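Local coordinates for uncharacterized protein (Parabacteroides merdae ATCC 43184, PDB 5BMT) that is of unknown function but probably joins an OB-type domain to a region of immunoglobulin-like fold, at residues 194-198 against 199-203; 186-189 against 190-193. One frame throughout, in Å; residues are numbered along the deposited sequence.

How the interactions relate
Helix 186-198 follows strand 173-184 and leads, through a short loop, into strand 203-214. Interaction 2 comes first along the chain, within the opening turns of the helix (186-193). Interaction 1 follows directly, where the last turn (194-198) passes into the loop (199-203). The two are in series, neither nested nor crossed, and their centres lie about 11 Å apart. Interaction 2 is a contact within one helix and closes no loop, whereas interaction 1 closes the tight turn that ends it. Strand 153-167 runs beside both: Leu159 and Tyr157 meet side chains of 186-193, while Tyr157 and Arg155 meet the carboxylate of Glu196.

Interaction 1. Residues 194-198 against 199-203; sequences GKESA and AGKKI
Both Glu196 and Lys201 set CG beside the backbone N (chi1 -70° and -54°) and bend again at chi2, which brings the carboxylate of Glu196 up to the first methylenes of Lys201, the two chains crossing at an angle. The touch is between Glu196 OE1 and Lys201 CG, at 3.6 Å; it is not a charge pair, since Lys201 NZ lies 6.8 Å from Glu196 OE1 and the end of the chain leads away. The carboxylate is instead gripped from strand 153-167, by a salt bridge from Arg155 to OE1 and a hydrogen bond between Tyr157 and OE2. One water donates to Glu196 OE1 at 2.6 Å and to Ile203 O at 2.7 Å, bridging the helix to the start of the next strand.

Backbone bonds close the turn. Lys201 N donates to Glu196 O at 2.9 Å, tilted from the carbonyl plane, and Gly200 N reaches Ser197 O, also at 2.9 Å, from above that carbonyl's plane. Ala199 N makes two weak, bent bonds, to Lys195 O at 3.2 Å and to Glu196 O at 3.1 Å. The CB of Ala199 packs over the same two carbonyl oxygens. Gly200 has positive phi (78°), which turns the chain back across the helix end. With this glycine, the i+5 to i bond from Lys201 to Glu196 and the i+3 to i bond from Gly200 to Ser197 define a Schellman motif, here the C-terminal cap from which the chain enters strand 203-214.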
# COMPACT_ATOMS: atom_id res chain seq x y z
N GLY A 194 -9.91 16.73 4.22
CA GLY A 194 -10.20 18.11 4.57
C GLY A 194 -10.18 19.00 3.34
O GLY A 194 -11.13 19.76 3.12
N LYS A 195 -9.14 18.86 2.48
CA LYS A 195 -9.01 19.67 1.26
C LYS A 195 -10.10 19.34 0.23
O LYS A 195 -10.70 20.24 -0.35
CB LYS A 195 -7.62 19.46 0.61
CG LYS A 195 -6.45 19.98 1.43
CD LYS A 195 -5.12 19.64 0.77
CE LYS A 195 -3.92 20.07 1.59
NZ LYS A 195 -3.59 21.51 1.42
N GLU A 196 -10.33 18.04 -0.02
CA GLU A 196 -11.28 17.66 -1.06
C GLU A 196 -12.74 17.83 -0.62
O GLU A 196 -13.55 18.23 -1.48
CB GLU A 196 -11.00 16.24 -1.57
CG GLU A 196 -9.71 16.19 -2.38
CD GLU A 196 -9.63 17.29 -3.43
OE1 GLU A 196 -10.48 17.29 -4.35
OE2 GLU A 196 -8.82 18.24 -3.26
N SER A 197 -13.09 17.63 0.67
CA SER A 197 -14.48 17.89 1.10
C SER A 197 -14.78 19.40 0.99
O SER A 197 -15.88 19.78 0.54
CB SER A 197 -14.73 17.37 2.51
OG SER A 197 -13.95 18.10 3.45
N ALA A 198 -13.79 20.26 1.29
CA ALA A 198 -13.94 21.72 1.16
C ALA A 198 -14.17 22.12 -0.31
O ALA A 198 -14.85 23.11 -0.57
CB ALA A 198 -12.71 22.43 1.71
N ALA A 199 -13.60 21.35 -1.26
CA ALA A 199 -13.73 21.56 -2.71
C ALA A 199 -15.04 20.93 -3.25
O ALA A 199 -15.30 21.01 -4.45
CB ALA A 199 -12.52 20.96 -3.43
N GLY A 200 -15.86 20.36 -2.35
CA GLY A 200 -17.14 19.76 -2.70
C GLY A 200 -17.03 18.39 -3.33
O GLY A 200 -17.93 17.98 -4.08
N LYS A 201 -15.96 17.64 -3.00
CA LYS A 201 -15.73 16.33 -3.58
C LYS A 201 -15.95 15.22 -2.58
O LYS A 201 -15.78 15.43 -1.37
CB LYS A 201 -14.32 16.22 -4.20
CG LYS A 201 -13.99 17.33 -5.21
CD LYS A 201 -14.90 17.34 -6.48
CE LYS A 201 -14.78 18.67 -7.19
NZ LYS A 201 -15.78 18.80 -8.29
N LYS A 202 -16.28 14.02 -3.07
CA LYS A 202 -16.59 12.83 -2.27
C LYS A 202 -15.48 11.78 -2.31
O LYS A 202 -15.56 10.74 -1.66
CB LYS A 202 -17.91 12.15 -2.77
CG LYS A 202 -19.11 13.02 -3.01
CD LYS A 202 -20.32 12.13 -3.43
CE LYS A 202 -20.21 11.41 -4.76
NZ LYS A 202 -21.15 11.92 -5.78
N ILE A 203 -14.46 12.03 -3.15
CA ILE A 203 -13.35 11.10 -3.32
C ILE A 203 -12.05 11.88 -3.36
O ILE A 203 -12.04 13.11 -3.51
CB ILE A 203 -13.50 10.26 -4.64
CG1 ILE A 203 -13.43 11.17 -5.90
CG2 ILE A 203 -14.76 9.36 -4.63
CD1 ILE A 203 -12.96 10.47 -7.19
O HOH W 1 -11.22 14.96 -5.33

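Interaction 2. Residues 186-189 against 190-193; sequences GTLY and SMLK. With SO4 (sulfate ion), chain D.
The ring of Tyr189 has sulfate O2 at its edge, near the ring plane and 3.8 Å from CE2, while Lys193 approaches obliquely, its CD 3.7 Å from Tyr189 CE2. Lys118 makes a cation-pi contact with the ring, and the backbone N of Ser190 lies obliquely to it, near CD2. With CG anti to the backbone N (chi1 177°), Tyr189 swings its ring out to where the chain of Lys193, one helical turn further on, crosses it at a slant. Lys193 likewise has CG anti to N, an extended chain that takes its CD past the ring and leaves NZ near the sulfate, in a weak bond to O2 at 3.3 Å. The stronger polar partner of both side chains is Glu236, which forms a salt bridge with Lys193 and accepts from the Tyr189 hydroxyl. In one of its two conformers Ser190 has OG 2.9 Å from sulfate O1, a bond left doubtful by the second conformer and by another acceptor within reach. The ion probably came from the crystallisation liquor.

Elsewhere round the helix, Leu188 and Leu192 meet through their CD1 methyls at 3.7 Å, their side chains crossing obliquely. Leu159 and Tyr157 of strand 153-167 pack against this pair.

Four successive i to i+4 bonds run through the segment; Leu192 N to Leu188 O is the straightest, at 2.9 Å and 175°. This ladder, with i/i+4 side-chain pairs on separate flanks, is that of a regular amphipathic alpha helix packed against a beta sheet.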
# COMPACT_ATOMS: atom_id res chain seq x y z
N GLY A 186 -2.82 7.38 7.56
CA GLY A 186 -3.78 8.11 8.41
C GLY A 186 -3.75 9.61 8.27
O GLY A 186 -4.81 10.25 8.13
N THR A 187 -2.54 10.23 8.32
CA THR A 187 -2.51 11.69 8.23
C THR A 187 -2.76 12.15 6.80
O THR A 187 -3.36 13.21 6.61
CB THR A 187 -1.24 12.27 8.82
OG1 THR A 187 -0.14 11.77 8.06
CG2 THR A 187 -1.08 11.91 10.32
N LEU A 188 -2.35 11.34 5.79
CA LEU A 188 -2.65 11.70 4.41
C LEU A 188 -4.14 11.73 4.20
O LEU A 188 -4.68 12.67 3.61
CB LEU A 188 -2.00 10.70 3.44
CG LEU A 188 -2.23 11.03 1.97
CD1 LEU A 188 -1.45 12.25 1.55
CD2 LEU A 188 -1.90 9.89 1.08
N TYR A 189 -4.84 10.69 4.71
CA TYR A 189 -6.29 10.66 4.55
C TYR A 189 -6.95 11.88 5.17
O TYR A 189 -7.78 12.50 4.51
CB TYR A 189 -6.83 9.38 5.23
CG TYR A 189 -8.34 9.30 5.19
CD1 TYR A 189 -8.99 8.69 4.11
CD2 TYR A 189 -9.12 9.83 6.21
CE1 TYR A 189 -10.39 8.63 4.05
CE2 TYR A 189 -10.52 9.74 6.17
CZ TYR A 189 -11.14 9.13 5.10
OH TYR A 189 -12.52 9.09 5.04
N SER A 190 -6.60 12.21 6.43
CA SER A 190 -7.22 13.34 7.12
C SER A 190 -6.96 14.63 6.38
O SER A 190 -7.89 15.45 6.23
CB SER A 190 -6.72 13.45 8.56
OG SER A 190 -7.06 12.27 9.26
N MSE A 191 -5.72 14.82 5.87
CA MSE A 191 -5.40 16.05 5.18
C MSE A 191 -6.14 16.16 3.85
O MSE A 191 -6.74 17.22 3.59
CB MSE A 191 -3.89 16.16 4.96
CG MSE A 191 -3.48 17.49 4.34
SE MSE A 191 -1.58 17.52 4.01
CE MSE A 191 -1.54 16.25 2.66
N LEU A 192 -6.10 15.11 3.02
CA LEU A 192 -6.78 15.18 1.71
C LEU A 192 -8.29 15.17 1.86
O LEU A 192 -8.96 15.81 1.05
CB LEU A 192 -6.30 14.10 0.75
CG LEU A 192 -4.77 14.15 0.47
CD1 LEU A 192 -4.36 13.07 -0.53
CD2 LEU A 192 -4.35 15.51 -0.06
N LYS A 193 -8.84 14.51 2.89
CA LYS A 193 -10.28 14.57 3.12
C LYS A 193 -10.70 16.02 3.41
O LYS A 193 -11.73 16.47 2.90
CB LYS A 193 -10.70 13.66 4.28
CG LYS A 193 -12.15 13.85 4.74
CD LYS A 193 -12.48 12.89 5.86
CE LYS A 193 -13.83 13.17 6.46
NZ LYS A 193 -14.01 12.49 7.77
S SO4 D . -10.40 11.68 9.99
O1 SO4 D . -9.33 10.69 9.95
O2 SO4 D . -11.66 11.05 9.58
O3 SO4 D . -10.52 12.20 11.35
O4 SO4 D . -10.09 12.78 9.07